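Local coordinates for protein Cas13d (uncultured Ruminococcus sp, PDB 6IV9) that binds a CRISPR RNA and probably, through its two HEPN domains, matures that RNA and cleaves target RNA, at residues Y212-D226 against K233-F245. The protein carries 2 engineered substitutions. Numbering follows the deposited sequence.
Sequences YLSARNTYEVFTHPD and KVKGNIKKSLSKF
Phe222 pushes its ring as a knob into a hole formed by Ile238, Ser241, Leu242 and Phe245 of helix 232-251. Its edge meets the face of Phe245 in a T-shaped pair, centroids 5.2 Å apart, while Leu242 CD1 lies over one Phe222 face, 3.9 Å from the centroid. CG anti to the backbone N (chi1 176°) turns the ring toward helix 232-251 and into this hole. Phe222 O is buried against Ile238 CG2 and has no polar partner. Pro225 CB packs on Ile238 CG2 at 3.8 Å. On one flank of the helix Tyr212 lies flat on Asn237: ring and side-chain amide are stacked with planes 9° apart, and Asn237 CB makes a CH-pi contact over the same face. Leucine in place of Tyr212 would probably lose this stack and leave the Asn237 amide freer to turn. A water donates to Tyr212 O (2.8 Å) and to Ser241 OG, which in turn donates to Ile238 O, so the serine is fixed beside the Phe222 edge. On another flank two lysines hold Asp226. The extended Lys235 reaches past Pro225 to place NZ 2.6 Å from Asp226 O, and the bent Lys239 brings NZ 2.7 Å from Asp226 OD2 in a salt bridge from above the carboxylate plane. Lys235 NZ also bonds Ser228 O in the connecting loop. Thr218 N-caps helix 219-223, whose axis crosses that of 233-245 at -93°. Helix 267-291 flanks the junction of the two helices, with Tyr278 stacking on Phe222 and Leu281 touching Leu213.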
loop_
_atom_site.group_PDB
_atom_site.type_symbol
_atom_site.label_atom_id
_atom_site.label_comp_id
_atom_site.label_asym_id
_atom_site.label_seq_id
_atom_site.Cartn_x
_atom_site.Cartn_y
_atom_site.Cartn_z
ATOM N N TYR A 212 -22.687 -3.585 -10.813
ATOM C CA TYR A 212 -23.504 -3.312 -12.021
ATOM C C TYR A 212 -22.971 -2.122 -12.819
ATOM O O TYR A 212 -23.587 -1.783 -13.813
ATOM C CB TYR A 212 -24.968 -3.081 -11.654
ATOM C CG TYR A 212 -25.715 -4.313 -11.224
ATOM C CD1 TYR A 212 -25.417 -5.552 -11.752
ATOM C CD2 TYR A 212 -26.723 -4.235 -10.286
ATOM C CE1 TYR A 212 -26.098 -6.688 -11.357
ATOM C CE2 TYR A 212 -27.411 -5.361 -9.877
ATOM C CZ TYR A 212 -27.099 -6.591 -10.414
ATOM O OH TYR A 212 -27.790 -7.699 -10.010
ATOM N N LEU A 213 -21.918 -1.471 -12.343
ATOM C CA LEU A 213 -21.329 -0.344 -13.100
ATOM C C LEU A 213 -20.489 -0.907 -14.245
ATOM O O LEU A 213 -20.012 -2.008 -14.125
ATOM C CB LEU A 213 -20.443 0.499 -12.184
ATOM C CG LEU A 213 -21.141 1.210 -11.034
ATOM C CD1 LEU A 213 -20.136 1.926 -10.163
ATOM C CD2 LEU A 213 -22.176 2.183 -11.543
ATOM N N SER A 214 -20.376 -0.159 -15.317
ATOM C CA SER A 214 -19.470 -0.613 -16.378
ATOM C C SER A 214 -18.818 0.621 -16.976
ATOM O O SER A 214 -19.547 1.543 -17.321
ATOM C CB SER A 214 -20.186 -1.405 -17.409
ATOM O OG SER A 214 -19.313 -1.662 -18.484
ATOM N N ALA A 215 -17.509 0.557 -17.218
ATOM C CA ALA A 215 -16.755 1.670 -17.834
ATOM C C ALA A 215 -17.131 1.776 -19.312
ATOM O O ALA A 215 -16.710 2.699 -19.949
ATOM C CB ALA A 215 -15.276 1.495 -17.653
ATOM N N ARG A 216 -17.881 0.808 -19.815
ATOM C CA ARG A 216 -18.306 0.785 -21.231
ATOM C C ARG A 216 -19.605 1.574 -21.390
ATOM O O ARG A 216 -20.071 1.713 -22.508
ATOM C CB ARG A 216 -18.399 -0.654 -21.732
ATOM C CG ARG A 216 -17.043 -1.251 -22.073
ATOM C CD ARG A 216 -17.022 -2.738 -22.314
ATOM N NE ARG A 216 -17.434 -3.467 -21.132
ATOM C CZ ARG A 216 -16.875 -3.357 -19.936
ATOM N NH1 ARG A 216 -15.815 -2.591 -19.764
ATOM N NH2 ARG A 216 -17.385 -4.008 -18.913
ATOM N N ASN A 217 -20.152 2.068 -20.286
ATOM C CA ASN A 217 -21.357 2.926 -20.341
ATOM C C ASN A 217 -20.950 4.367 -20.055
ATOM O O ASN A 217 -20.273 4.618 -19.073
ATOM C CB ASN A 217 -22.404 2.547 -19.302
ATOM C CG ASN A 217 -23.049 1.215 -19.578
ATOM O OD1 ASN A 217 -23.148 0.809 -20.722
ATOM N ND2 ASN A 217 -23.458 0.529 -18.533
ATOM N N THR A 218 -21.375 5.286 -20.910
ATOM C CA THR A 218 -21.126 6.721 -20.669
ATOM C C THR A 218 -22.076 7.197 -19.571
ATOM O O THR A 218 -23.002 6.489 -19.235
ATOM C CB THR A 218 -21.440 7.578 -21.898
ATOM O OG1 THR A 218 -22.831 7.416 -22.133
ATOM C CG2 THR A 218 -20.635 7.197 -23.117
ATOM N N TYR A 219 -21.869 8.412 -19.085
ATOM C CA TYR A 219 -22.738 8.967 -18.022
ATOM C C TYR A 219 -24.172 9.062 -18.553
ATOM O O TYR A 219 -25.093 8.806 -17.828
ATOM C CB TYR A 219 -22.180 10.295 -17.528
ATOM C CG TYR A 219 -22.934 10.935 -16.394
ATOM C CD1 TYR A 219 -22.951 10.374 -15.135
ATOM C CD2 TYR A 219 -23.638 12.105 -16.583
ATOM C CE1 TYR A 219 -23.641 10.955 -14.094
ATOM C CE2 TYR A 219 -24.338 12.698 -15.554
ATOM C CZ TYR A 219 -24.332 12.129 -14.300
ATOM O OH TYR A 219 -25.006 12.713 -13.283
ATOM N N GLU A 220 -24.315 9.400 -19.825
ATOM C CA GLU A 220 -25.660 9.545 -20.422
ATOM C C GLU A 220 -26.384 8.208 -20.368
ATOM O O GLU A 220 -27.515 8.182 -19.936
ATOM C CB GLU A 220 -25.504 9.989 -21.868
ATOM C CG GLU A 220 -26.760 9.815 -22.685
ATOM C CD GLU A 220 -27.787 10.895 -22.436
ATOM O OE1 GLU A 220 -28.917 10.738 -22.903
ATOM O OE2 GLU A 220 -27.448 11.884 -21.793
ATOM N N VAL A 221 -25.716 7.133 -20.758
ATOM C CA VAL A 221 -26.359 5.793 -20.697
ATOM C C VAL A 221 -26.672 5.436 -19.244
ATOM O O VAL A 221 -27.717 4.873 -18.996
ATOM C CB VAL A 221 -25.484 4.715 -21.351
ATOM C CG1 VAL A 221 -26.033 3.333 -21.091
ATOM C CG2 VAL A 221 -25.325 4.961 -22.834
ATOM N N PHE A 222 -25.763 5.759 -18.330
ATOM C CA PHE A 222 -25.948 5.433 -16.898
ATOM C C PHE A 222 -27.178 6.140 -16.331
ATOM O O PHE A 222 -27.897 5.520 -15.608
ATOM C CB PHE A 222 -24.729 5.923 -16.123
ATOM C CG PHE A 222 -24.774 5.753 -14.629
ATOM C CD1 PHE A 222 -24.957 4.512 -14.064
ATOM C CD2 PHE A 222 -24.586 6.831 -13.790
ATOM C CE1 PHE A 222 -24.957 4.351 -12.694
ATOM C CE2 PHE A 222 -24.596 6.673 -12.420
ATOM C CZ PHE A 222 -24.784 5.433 -11.878
ATOM N N THR A 223 -27.352 7.414 -16.650
ATOM C CA THR A 223 -28.467 8.221 -16.097
ATOM C C THR A 223 -29.766 8.035 -16.886
ATOM O O THR A 223 -30.803 8.341 -16.330
ATOM C CB THR A 223 -28.026 9.668 -15.871
ATOM O OG1 THR A 223 -27.592 10.175 -17.122
ATOM C CG2 THR A 223 -26.899 9.777 -14.875
ATOM N N HIS A 224 -29.690 7.543 -18.117
ATOM C CA HIS A 224 -30.902 7.305 -18.942
ATOM C C HIS A 224 -30.825 5.903 -19.530
ATOM O O HIS A 224 -30.745 5.791 -20.743
ATOM C CB HIS A 224 -30.984 8.327 -20.074
ATOM C CG HIS A 224 -30.893 9.733 -19.618
ATOM N ND1 HIS A 224 -31.917 10.354 -18.976
ATOM C CD2 HIS A 224 -29.906 10.634 -19.712
ATOM C CE1 HIS A 224 -31.567 11.582 -18.693
ATOM N NE2 HIS A 224 -30.347 11.776 -19.131
ATOM N N PRO A 225 -30.881 4.838 -18.716
ATOM C CA PRO A 225 -30.776 3.483 -19.215
ATOM C C PRO A 225 -31.910 3.116 -20.184
ATOM O O PRO A 225 -31.668 2.380 -21.101
ATOM C CB PRO A 225 -30.785 2.591 -17.969
ATOM C CG PRO A 225 -31.258 3.462 -16.855
ATOM C CD PRO A 225 -31.043 4.892 -17.285
ATOM N N ASP A 226 -33.114 3.612 -19.910
ATOM C CA ASP A 226 -34.307 3.266 -20.725
ATOM C C ASP A 226 -34.136 3.743 -22.167
ATOM O O ASP A 226 -34.536 3.018 -23.046
ATOM C CB ASP A 226 -35.593 3.749 -20.053
ATOM C CG ASP A 226 -35.993 2.943 -18.831
ATOM O OD1 ASP A 226 -36.766 3.455 -18.017
ATOM O OD2 ASP A 226 -35.549 1.813 -18.709
ATOM N N LYS A 233 -32.871 -6.732 -18.802
ATOM C CA LYS A 233 -32.196 -7.118 -17.544
ATOM C C LYS A 233 -31.100 -6.088 -17.258
ATOM O O LYS A 233 -30.944 -5.712 -16.105
ATOM C CB LYS A 233 -31.616 -8.529 -17.668
ATOM C CG LYS A 233 -30.586 -8.931 -16.620
ATOM C CD LYS A 233 -31.086 -8.932 -15.181
ATOM C CE LYS A 233 -30.268 -9.811 -14.254
ATOM N NZ LYS A 233 -30.324 -9.376 -12.837
ATOM N N VAL A 234 -30.367 -5.682 -18.294
ATOM C CA VAL A 234 -29.244 -4.714 -18.150
ATOM C C VAL A 234 -29.807 -3.367 -17.703
ATOM O O VAL A 234 -29.235 -2.767 -16.798
ATOM C CB VAL A 234 -28.455 -4.570 -19.461
ATOM C CG1 VAL A 234 -27.638 -3.291 -19.485
ATOM C CG2 VAL A 234 -27.561 -5.765 -19.713
ATOM N N LYS A 235 -30.888 -2.921 -18.331
ATOM C CA LYS A 235 -31.487 -1.616 -17.976
ATOM C C LYS A 235 -31.854 -1.625 -16.496
ATOM O O LYS A 235 -31.532 -0.683 -15.805
ATOM C CB LYS A 235 -32.684 -1.320 -18.876
ATOM C CG LYS A 235 -32.331 -0.857 -20.279
ATOM C CD LYS A 235 -33.533 -0.489 -21.097
ATOM C CE LYS A 235 -33.167 -0.072 -22.500
ATOM N NZ LYS A 235 -34.338 0.426 -23.249
ATOM N N GLY A 236 -32.472 -2.692 -16.022
ATOM C CA GLY A 236 -32.850 -2.755 -14.601
ATOM C C GLY A 236 -31.631 -2.744 -13.708
ATOM O O GLY A 236 -31.693 -2.132 -12.650
ATOM N N ASN A 237 -30.568 -3.419 -14.133
ATOM C CA ASN A 237 -29.307 -3.490 -13.363
ATOM C C ASN A 237 -28.735 -2.082 -13.230
ATOM O O ASN A 237 -28.324 -1.714 -12.156
ATOM C CB ASN A 237 -28.305 -4.400 -14.062
ATOM C CG ASN A 237 -28.570 -5.860 -13.783
ATOM O OD1 ASN A 237 -29.371 -6.194 -12.920
ATOM N ND2 ASN A 237 -27.898 -6.730 -14.513
ATOM N N ILE A 238 -28.728 -1.335 -14.320
ATOM C CA ILE A 238 -28.200 0.050 -14.285
ATOM C C ILE A 238 -29.039 0.878 -13.313
ATOM O O ILE A 238 -28.463 1.615 -12.547
ATOM C CB ILE A 238 -28.161 0.646 -15.695
ATOM C CG1 ILE A 238 -27.144 -0.083 -16.570
ATOM C CG2 ILE A 238 -27.882 2.129 -15.620
ATOM C CD1 ILE A 238 -27.181 0.303 -18.013
ATOM N N LYS A 239 -30.360 0.715 -13.329
ATOM C CA LYS A 239 -31.243 1.492 -12.429
ATOM C C LYS A 239 -30.942 1.162 -10.974
ATOM O O LYS A 239 -30.993 2.054 -10.165
ATOM C CB LYS A 239 -32.707 1.215 -12.757
ATOM C CG LYS A 239 -33.150 1.722 -14.114
ATOM C CD LYS A 239 -34.344 2.636 -14.034
ATOM C CE LYS A 239 -35.166 2.622 -15.300
ATOM N NZ LYS A 239 -34.902 1.391 -16.072
ATOM N N LYS A 240 -30.656 -0.094 -10.672
ATOM C CA LYS A 240 -30.321 -0.465 -9.285
ATOM C C LYS A 240 -29.063 0.292 -8.857
ATOM O O LYS A 240 -29.037 0.774 -7.749
ATOM C CB LYS A 240 -30.052 -1.966 -9.194
ATOM C CG LYS A 240 -31.260 -2.871 -9.358
ATOM C CD LYS A 240 -31.010 -4.210 -8.711
ATOM C CE LYS A 240 -32.008 -5.283 -9.083
ATOM N NZ LYS A 240 -32.159 -6.266 -7.984
ATOM N N SER A 241 -28.055 0.359 -9.722
ATOM C CA SER A 241 -26.795 1.049 -9.365
ATOM C C SER A 241 -27.016 2.560 -9.335
ATOM O O SER A 241 -26.450 3.198 -8.490
ATOM C CB SER A 241 -25.664 0.650 -10.269
ATOM O OG SER A 241 -25.862 1.126 -11.576
ATOM N N LEU A 242 -27.833 3.086 -10.239
ATOM C CA LEU A 242 -28.120 4.541 -10.261
ATOM C C LEU A 242 -28.734 4.937 -8.920
ATOM O O LEU A 242 -28.361 5.939 -8.363
ATOM C CB LEU A 242 -29.104 4.799 -11.399
ATOM C CG LEU A 242 -29.401 6.258 -11.709
ATOM C CD1 LEU A 242 -28.128 7.054 -11.846
ATOM C CD2 LEU A 242 -30.224 6.374 -12.970
ATOM N N SER A 243 -29.650 4.120 -8.431
ATOM C CA SER A 243 -30.329 4.412 -7.154
ATOM C C SER A 243 -29.310 4.410 -6.008
ATOM O O SER A 243 -29.368 5.286 -5.167
ATOM C CB SER A 243 -31.457 3.445 -6.976
ATOM O OG SER A 243 -31.862 3.389 -5.633
ATOM N N LYS A 244 -28.390 3.446 -6.013
ATOM C CA LYS A 244 -27.313 3.376 -4.995
ATOM C C LYS A 244 -26.389 4.590 -5.146
ATOM O O LYS A 244 -25.929 5.086 -4.154
ATOM C CB LYS A 244 -26.585 2.037 -5.082
ATOM C CG LYS A 244 -27.355 0.866 -4.505
ATOM C CD LYS A 244 -27.335 0.879 -3.011
ATOM C CE LYS A 244 -27.840 -0.391 -2.366
ATOM N NZ LYS A 244 -26.839 -0.977 -1.442
ATOM N N PHE A 245 -26.142 5.021 -6.373
ATOM C CA PHE A 245 -25.251 6.174 -6.649
ATOM C C PHE A 245 -25.842 7.431 -6.008
ATOM O O PHE A 245 -25.145 8.163 -5.355
ATOM C CB PHE A 245 -25.123 6.335 -8.163
ATOM C CG PHE A 245 -24.329 7.512 -8.668
ATOM C CD1 PHE A 245 -22.951 7.524 -8.610
ATOM C CD2 PHE A 245 -24.960 8.578 -9.276
ATOM C CE1 PHE A 245 -22.228 8.592 -9.103
ATOM C CE2 PHE A 245 -24.237 9.648 -9.767
ATOM C CZ PHE A 245 -22.872 9.647 -9.687
HETATM O O HOH W 1 -24.379 0.841 -14.231
#